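Local coordinates for protein caspase Nc subunit 1 (Drosophila melanogaster, PDB 2FP3) that acts as an initiator cysteine protease, starting the caspase cascade of programmed cell death, and is represented here by its caspase domain, at residues V244-W254 with G284-S292; D269-K277 with Y298-F309. The protein carries 2 engineered substitutions. All coordinates share one frame; numbering follows the deposited sequence.

Contact 1. Residues V244-W254 with G284-S292; sequences VTHRDLDTGSW and GNKRTKKGS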
# COMPACT_ATOMS: atom_id res chain seq x y z
N VAL A 244 -6.88 -1.13 -19.38
CA VAL A 244 -5.85 -1.02 -20.41
C VAL A 244 -5.35 0.43 -20.48
O VAL A 244 -6.14 1.35 -20.67
CB VAL A 244 -6.39 -1.43 -21.80
CG1 VAL A 244 -5.28 -1.37 -22.84
CG2 VAL A 244 -6.97 -2.84 -21.73
N THR A 245 -4.04 0.61 -20.32
CA THR A 245 -3.44 1.94 -20.35
C THR A 245 -2.00 1.88 -20.84
O THR A 245 -1.36 0.83 -20.78
CB THR A 245 -3.45 2.59 -18.94
OG1 THR A 245 -4.79 2.69 -18.47
CG2 THR A 245 -2.82 3.98 -18.97
N HIS A 246 -1.49 3.01 -21.34
CA HIS A 246 -0.12 3.10 -21.82
C HIS A 246 0.18 2.06 -22.90
O HIS A 246 1.31 1.62 -23.06
CB HIS A 246 0.84 2.94 -20.63
CG HIS A 246 2.28 3.22 -20.95
ND1 HIS A 246 3.07 2.34 -21.65
CD2 HIS A 246 3.06 4.28 -20.64
CE1 HIS A 246 4.29 2.85 -21.76
NE2 HIS A 246 4.31 4.02 -21.16
N ARG A 247 -0.86 1.68 -23.64
CA ARG A 247 -0.75 0.69 -24.72
C ARG A 247 -0.28 -0.70 -24.24
O ARG A 247 -0.56 -1.70 -24.90
CB ARG A 247 0.18 1.18 -25.83
CG ARG A 247 1.64 0.76 -25.66
CD ARG A 247 2.46 1.01 -26.91
NE ARG A 247 3.80 0.43 -26.81
CZ ARG A 247 4.75 0.89 -26.00
NH1 ARG A 247 4.51 1.93 -25.21
NH2 ARG A 247 5.93 0.30 -25.97
N ASP A 248 0.42 -0.75 -23.12
CA ASP A 248 0.92 -2.01 -22.58
C ASP A 248 0.98 -2.04 -21.05
O ASP A 248 1.98 -2.45 -20.47
CB ASP A 248 2.30 -2.33 -23.17
CG ASP A 248 3.37 -1.32 -22.77
OD1 ASP A 248 3.19 -0.11 -23.03
OD2 ASP A 248 4.40 -1.73 -22.19
N LEU A 249 -0.10 -1.60 -20.41
CA LEU A 249 -0.17 -1.58 -18.95
C LEU A 249 -1.61 -1.52 -18.44
O LEU A 249 -2.56 -1.46 -19.22
CB LEU A 249 0.60 -0.37 -18.39
CG LEU A 249 2.12 -0.45 -18.32
CD1 LEU A 249 2.67 0.85 -17.75
CD2 LEU A 249 2.54 -1.63 -17.44
N ASP A 250 -1.75 -1.53 -17.11
CA ASP A 250 -3.05 -1.47 -16.46
C ASP A 250 -3.11 -0.20 -15.62
O ASP A 250 -2.08 0.39 -15.30
OD1 ASP A 250 -5.24 -2.00 -14.47
OD2 ASP A 250 -5.25 -3.96 -15.45
N THR A 251 -4.32 0.22 -15.26
CA THR A 251 -4.50 1.43 -14.46
C THR A 251 -3.82 1.36 -13.09
O THR A 251 -3.23 2.34 -12.64
CB THR A 251 -6.00 1.75 -14.28
OG1 THR A 251 -6.69 0.57 -13.86
CG2 THR A 251 -6.59 2.27 -15.58
N GLY A 252 -3.92 0.21 -12.43
CA GLY A 252 -3.29 0.05 -11.13
C GLY A 252 -1.78 0.15 -11.23
O GLY A 252 -1.12 0.75 -10.37
N SER A 253 -1.22 -0.44 -12.28
CA SER A 253 0.22 -0.42 -12.51
C SER A 253 0.68 1.01 -12.73
O SER A 253 1.77 1.40 -12.30
CB SER A 253 0.58 -1.28 -13.74
OG SER A 253 0.23 -2.64 -13.54
N TRP A 254 -0.15 1.80 -13.41
CA TRP A 254 0.16 3.20 -13.68
C TRP A 254 0.05 3.98 -12.37
O TRP A 254 0.83 4.89 -12.10
CB TRP A 254 -0.80 3.76 -14.73
CG TRP A 254 -0.32 5.02 -15.35
CD1 TRP A 254 -0.95 6.23 -15.35
CD2 TRP A 254 0.91 5.20 -16.08
NE1 TRP A 254 -0.19 7.16 -16.02
CE2 TRP A 254 0.95 6.56 -16.48
CE3 TRP A 254 1.97 4.36 -16.42
CZ2 TRP A 254 2.02 7.09 -17.21
CZ3 TRP A 254 3.03 4.89 -17.15
CH2 TRP A 254 3.05 6.24 -17.54
N GLY A 284 -4.31 10.82 -13.04
CA GLY A 284 -5.53 11.27 -13.68
C GLY A 284 -5.28 12.08 -14.95
O GLY A 284 -5.86 11.80 -15.99
N ASN A 285 -4.41 13.08 -14.85
CA ASN A 285 -4.10 13.92 -16.00
C ASN A 285 -3.31 13.12 -17.03
O ASN A 285 -2.07 13.13 -17.02
CB ASN A 285 -3.28 15.13 -15.55
CG ASN A 285 -3.02 16.11 -16.68
OD1 ASN A 285 -2.28 17.08 -16.52
ND2 ASN A 285 -3.63 15.86 -17.83
N LYS A 286 -4.01 12.42 -17.91
CA LYS A 286 -3.35 11.63 -18.93
C LYS A 286 -4.31 11.11 -20.01
O LYS A 286 -5.19 11.84 -20.48
CB LYS A 286 -2.62 10.45 -18.29
CG LYS A 286 -3.53 9.44 -17.62
CD LYS A 286 -2.74 8.23 -17.15
CE LYS A 286 -2.00 7.56 -18.30
NZ LYS A 286 -2.92 7.06 -19.37
N ARG A 287 -4.14 9.85 -20.38
CA ARG A 287 -4.95 9.22 -21.42
C ARG A 287 -5.71 7.98 -20.94
O ARG A 287 -5.44 7.44 -19.87
CB ARG A 287 -4.05 8.85 -22.60
CG ARG A 287 -2.82 8.06 -22.18
CD ARG A 287 -1.82 7.90 -23.31
NE ARG A 287 -0.60 7.23 -22.85
CZ ARG A 287 0.45 6.97 -23.62
NH1 ARG A 287 0.44 7.32 -24.90
NH2 ARG A 287 1.51 6.36 -23.12
N THR A 288 -6.66 7.54 -21.76
CA THR A 288 -7.48 6.36 -21.51
C THR A 288 -7.94 6.12 -20.06
O THR A 288 -7.84 5.01 -19.55
CB THR A 288 -6.78 5.08 -22.02
OG1 THR A 288 -7.62 3.94 -21.81
CG2 THR A 288 -5.46 4.86 -21.30
N LYS A 289 -8.46 7.17 -19.42
CA LYS A 289 -8.96 7.08 -18.04
C LYS A 289 -9.35 8.45 -17.50
O LYS A 289 -9.63 8.60 -16.31
CB LYS A 289 -7.91 6.45 -17.12
CG LYS A 289 -6.66 7.29 -16.90
CD LYS A 289 -5.69 6.61 -15.93
CE LYS A 289 -5.15 5.31 -16.50
NZ LYS A 289 -4.18 4.65 -15.58
N LYS A 290 -9.36 9.45 -18.38
CA LYS A 290 -9.71 10.81 -18.00
C LYS A 290 -11.10 11.14 -18.54
O LYS A 290 -11.25 12.00 -19.41
CB LYS A 290 -8.67 11.78 -18.57
CG LYS A 290 -8.79 13.22 -18.06
CD LYS A 290 -7.68 14.09 -18.64
CE LYS A 290 -7.69 15.49 -18.04
NZ LYS A 290 -8.96 16.21 -18.30
N GLY A 291 -12.11 10.46 -18.01
CA GLY A 291 -13.47 10.70 -18.46
C GLY A 291 -14.30 11.46 -17.45
O GLY A 291 -14.69 12.61 -17.68
N SER A 292 -14.58 10.82 -16.31
CA SER A 292 -15.37 11.45 -15.26
C SER A 292 -14.49 12.28 -14.33
O SER A 292 -14.89 12.62 -13.22
CB SER A 292 -16.11 10.38 -14.45
OG SER A 292 -15.21 9.43 -13.91
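Val244 O is gripped by two hydroxyls. Thr288 OG1 donates to it from across the contact at 3.2 Å, arriving nearly in line with the C=O (164° at the oxygen), and Thr245 OG1 adds a weak bond from its own loop. Next to this, Thr245 CG2 meets Thr288 CG2 at 3.6 Å. Lys286 bends at chi3 and chi4, which brings NZ obliquely toward the five-membered ring of Trp254, 4.7 Å from its centroid and 29° off the normal, an off-centre cation-pi contact. The same ammonium donates to Arg287 O, a short bond from above the carbonyl plane. Lys289 NZ ends at the foot of the helix, 3.4 Å from Thr251 CG2, while Thr251 OG1 is held by Gly242 O. Farther along, His246 CD2 lies 3.6 Å from Arg287 NH2, in the guanidinium plane, with ring and guanidinium nearly perpendicular. The bond from His246 ND1 to Asp248 OD1, which lies in the ring plane, would tend to fix the turn of that imidazole. Loops at these places flank the substrate groove in caspases. One leads into helix 251-266, the other runs from helix 272-284 to strand 297-301, and Val283 of helix 272-284 touches both Trp254 and Lys289.

Contact 2. Residues D269-K277 with Y298-F309; sequences DTDLEDILK and YDNLGFNKKLYF
Glu273 OE1 accepts from Tyr298 OH at 2.8 Å on its anti lone pair, and more weakly from Asn300 ND2. Its other oxygen, OE2, is served by water 5, which also donates to Lys305 O. The phenol of Tyr298 is also an acceptor, for Lys277 NZ at 3.0 Å, so a chain of hydrogen bonds runs from Lys277 through Tyr298 to Glu273; Lys277 NZ also donates weakly to Glu273 O. Leu276 CD1 covers one face of the ring, 4.0 Å from the Tyr298 centroid. Within its own segment, Asn300 OD1 takes the N-H of Phe303 in an Asx motif, and ND2 donates to Phe303 O. Where the helix starts, Leu272 N donates to Leu307 O at 2.8 Å, with 150° at the hydrogen. Asp271, the N-cap, has its CG between backbone N and carbonyl carbon (chi1 68°), and OD1 accepts from Asp274 N at 3.2 Å; OD2 accepts hydrogen bonds from waters 2 and 3, the latter linking it to Lys306 NZ. Asp271 CB sits over the Tyr308 ring as a CH-pi contact. Water 4 accepts from both Glu273 N and Leu307 N. Helical segment 272-277 runs nearly antiparallel (160°) to strand 298-301, the terminal helix-strand pair of the caspase alpha/beta fold.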
# COMPACT_ATOMS: atom_id res chain seq x y z
N ASP A 269 9.84 15.42 1.92
CA ASP A 269 9.23 16.69 2.29
C ASP A 269 7.72 16.73 2.55
O ASP A 269 7.22 17.59 3.28
CB ASP A 269 9.53 17.69 1.17
CG ASP A 269 9.82 19.07 1.67
OD1 ASP A 269 9.54 19.34 2.86
OD2 ASP A 269 10.32 19.90 0.88
N THR A 270 6.99 15.81 1.95
CA THR A 270 5.55 15.88 2.09
C THR A 270 4.85 14.65 2.68
O THR A 270 5.23 13.52 2.41
CB THR A 270 4.92 16.31 0.71
OG1 THR A 270 4.08 15.29 0.17
CG2 THR A 270 6.02 16.62 -0.28
N ASP A 271 3.84 14.91 3.50
CA ASP A 271 3.08 13.87 4.17
C ASP A 271 2.34 12.98 3.16
O ASP A 271 2.08 13.40 2.04
CB ASP A 271 2.10 14.52 5.17
CG ASP A 271 1.00 15.32 4.49
OD1 ASP A 271 -0.06 14.74 4.18
OD2 ASP A 271 1.19 16.54 4.28
N LEU A 272 2.03 11.75 3.58
CA LEU A 272 1.36 10.77 2.72
C LEU A 272 0.09 11.24 2.01
O LEU A 272 -0.06 11.03 0.81
CB LEU A 272 1.04 9.48 3.49
CG LEU A 272 0.42 8.39 2.61
CD1 LEU A 272 1.31 8.14 1.42
CD2 LEU A 272 0.19 7.10 3.39
N GLU A 273 -0.83 11.85 2.74
CA GLU A 273 -2.07 12.30 2.12
C GLU A 273 -1.86 13.29 0.99
O GLU A 273 -2.62 13.29 0.02
CB GLU A 273 -3.04 12.84 3.16
CG GLU A 273 -3.70 11.73 3.94
CD GLU A 273 -4.87 12.20 4.77
OE1 GLU A 273 -5.94 12.48 4.18
OE2 GLU A 273 -4.74 12.27 6.00
N ASP A 274 -0.83 14.13 1.10
CA ASP A 274 -0.53 15.09 0.04
C ASP A 274 -0.01 14.30 -1.16
O ASP A 274 -0.37 14.56 -2.31
CB ASP A 274 0.54 16.08 0.50
CG ASP A 274 -0.05 17.35 1.07
OD1 ASP A 274 -1.21 17.33 1.53
OD2 ASP A 274 0.66 18.38 1.07
N ILE A 275 0.84 13.32 -0.87
CA ILE A 275 1.41 12.49 -1.91
C ILE A 275 0.33 11.71 -2.65
O ILE A 275 0.39 11.58 -3.87
CB ILE A 275 2.46 11.53 -1.29
CG1 ILE A 275 3.74 12.33 -0.99
CG2 ILE A 275 2.73 10.36 -2.23
CD1 ILE A 275 4.80 11.56 -0.21
N LEU A 276 -0.67 11.20 -1.92
CA LEU A 276 -1.77 10.45 -2.54
C LEU A 276 -2.59 11.36 -3.43
O LEU A 276 -3.03 10.94 -4.49
CB LEU A 276 -2.67 9.81 -1.47
CG LEU A 276 -2.08 8.64 -0.66
CD1 LEU A 276 -3.06 8.18 0.39
CD2 LEU A 276 -1.73 7.50 -1.59
N LYS A 277 -2.82 12.60 -3.01
CA LYS A 277 -3.57 13.53 -3.85
C LYS A 277 -2.74 13.81 -5.10
O LYS A 277 -3.27 13.85 -6.20
CB LYS A 277 -3.86 14.84 -3.13
CG LYS A 277 -4.90 14.76 -2.03
CD LYS A 277 -4.97 16.10 -1.31
CE LYS A 277 -5.56 16.00 0.07
NZ LYS A 277 -4.77 15.17 0.99
N TYR A 298 -8.84 7.42 -1.90
CA TYR A 298 -8.51 6.74 -0.65
C TYR A 298 -9.49 7.12 0.45
O TYR A 298 -10.09 8.19 0.40
CB TYR A 298 -7.09 7.07 -0.19
CG TYR A 298 -6.87 8.52 0.20
CD1 TYR A 298 -6.49 9.48 -0.75
CD2 TYR A 298 -7.00 8.93 1.53
CE1 TYR A 298 -6.23 10.80 -0.38
CE2 TYR A 298 -6.76 10.25 1.90
CZ TYR A 298 -6.37 11.18 0.95
OH TYR A 298 -6.10 12.47 1.35
N ASP A 299 -9.64 6.24 1.43
CA ASP A 299 -10.53 6.51 2.56
C ASP A 299 -9.71 6.78 3.81
O ASP A 299 -8.79 6.02 4.15
CB ASP A 299 -11.46 5.33 2.87
CG ASP A 299 -12.16 4.81 1.65
OD1 ASP A 299 -12.55 5.61 0.77
OD2 ASP A 299 -12.35 3.58 1.59
N ASN A 300 -10.05 7.86 4.50
CA ASN A 300 -9.37 8.23 5.73
C ASN A 300 -10.23 7.69 6.88
O ASN A 300 -11.30 8.23 7.16
CB ASN A 300 -9.24 9.75 5.83
CG ASN A 300 -8.33 10.17 6.96
OD1 ASN A 300 -8.41 9.63 8.05
ND2 ASN A 300 -7.46 11.14 6.69
N LEU A 301 -9.76 6.62 7.53
CA LEU A 301 -10.50 6.03 8.64
C LEU A 301 -9.81 6.44 9.94
O LEU A 301 -8.98 5.71 10.48
CB LEU A 301 -10.51 4.51 8.52
CG LEU A 301 -10.93 3.91 7.17
CD1 LEU A 301 -10.92 2.39 7.25
CD2 LEU A 301 -12.31 4.41 6.80
N GLY A 302 -10.17 7.61 10.44
CA GLY A 302 -9.55 8.08 11.65
C GLY A 302 -8.04 8.23 11.51
O GLY A 302 -7.34 8.16 12.51
N PHE A 303 -7.54 8.41 10.30
CA PHE A 303 -6.10 8.60 10.08
C PHE A 303 -5.95 10.12 10.31
O PHE A 303 -5.85 10.90 9.37
CB PHE A 303 -5.74 8.23 8.63
CG PHE A 303 -4.25 8.21 8.34
CD1 PHE A 303 -3.60 9.36 7.86
CD2 PHE A 303 -3.51 7.03 8.46
CE1 PHE A 303 -2.24 9.32 7.50
CE2 PHE A 303 -2.15 6.98 8.11
CZ PHE A 303 -1.52 8.12 7.63
N ASN A 304 -5.92 10.51 11.58
CA ASN A 304 -5.91 11.92 11.91
C ASN A 304 -4.62 12.70 12.16
O ASN A 304 -4.67 13.85 12.57
CB ASN A 304 -6.89 12.13 13.07
CG ASN A 304 -8.28 11.57 12.74
OD1 ASN A 304 -8.75 11.68 11.60
ND2 ASN A 304 -8.94 10.99 13.72
N LYS A 305 -3.48 12.09 11.87
CA LYS A 305 -2.20 12.77 12.04
C LYS A 305 -1.46 12.73 10.71
O LYS A 305 -1.77 11.92 9.85
CB LYS A 305 -1.35 12.06 13.10
CG LYS A 305 -1.92 12.07 14.51
CD LYS A 305 -1.03 11.26 15.43
CE LYS A 305 -1.55 11.23 16.86
NZ LYS A 305 -0.58 10.50 17.72
N LYS A 306 -0.47 13.61 10.54
CA LYS A 306 0.29 13.63 9.31
C LYS A 306 1.27 12.45 9.32
O LYS A 306 1.75 12.03 10.38
CB LYS A 306 1.08 14.93 9.18
CG LYS A 306 0.24 16.21 9.21
CD LYS A 306 -0.54 16.44 7.92
CE LYS A 306 -1.40 17.70 8.07
NZ LYS A 306 -2.19 18.03 6.86
N LEU A 307 1.55 11.92 8.13
CA LEU A 307 2.49 10.83 8.02
C LEU A 307 3.67 11.23 7.13
O LEU A 307 3.55 11.24 5.90
CB LEU A 307 1.83 9.57 7.44
CG LEU A 307 2.82 8.43 7.22
CD1 LEU A 307 3.57 8.16 8.51
CD2 LEU A 307 2.13 7.18 6.76
N TYR A 308 4.78 11.59 7.77
CA TYR A 308 6.00 11.93 7.03
C TYR A 308 6.87 10.69 7.16
O TYR A 308 6.98 10.11 8.23
CB TYR A 308 6.72 13.13 7.65
CG TYR A 308 6.05 14.45 7.39
CD1 TYR A 308 5.17 15.00 8.32
CD2 TYR A 308 6.26 15.14 6.18
CE1 TYR A 308 4.51 16.21 8.06
CE2 TYR A 308 5.61 16.35 5.91
CZ TYR A 308 4.75 16.88 6.85
OH TYR A 308 4.11 18.08 6.61
N PHE A 309 7.46 10.26 6.05
CA PHE A 309 8.29 9.07 6.07
C PHE A 309 9.74 9.35 6.50
O PHE A 309 10.47 8.43 6.89
CB PHE A 309 8.26 8.41 4.68
CG PHE A 309 6.95 7.70 4.37
CD1 PHE A 309 6.66 6.47 4.95
CD2 PHE A 309 6.01 8.29 3.53
CE1 PHE A 309 5.44 5.82 4.69
CE2 PHE A 309 4.79 7.65 3.27
CZ PHE A 309 4.51 6.42 3.85
O HOH W 1 6.88 11.61 3.57
O HOH W 2 3.32 17.82 3.24
O HOH W 3 -0.29 18.38 5.05
O HOH W 4 -0.25 12.35 5.90
O HOH W 5 -2.57 12.83 7.44

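Helix 272-284 connects the two contacts: its first turns lie in contact 2, and contact 1 takes in the loop that follows the helix. The segments alternate along the chain, so each contact closes a loop that contains part of the other. They do not touch: their centres are 24 Å apart and their nearest atoms about 8 Å. Contact 1 is nearer the probable active-site positions, His137 and the changed residue Ala184, with the side chain of Thr251 about 9 Å from those of both. In contact 2 the side chain of Tyr298 is about 11 Å from that of Ala184. Contact 1 thus joins loops near the active site; contact 2 joins helix to sheet.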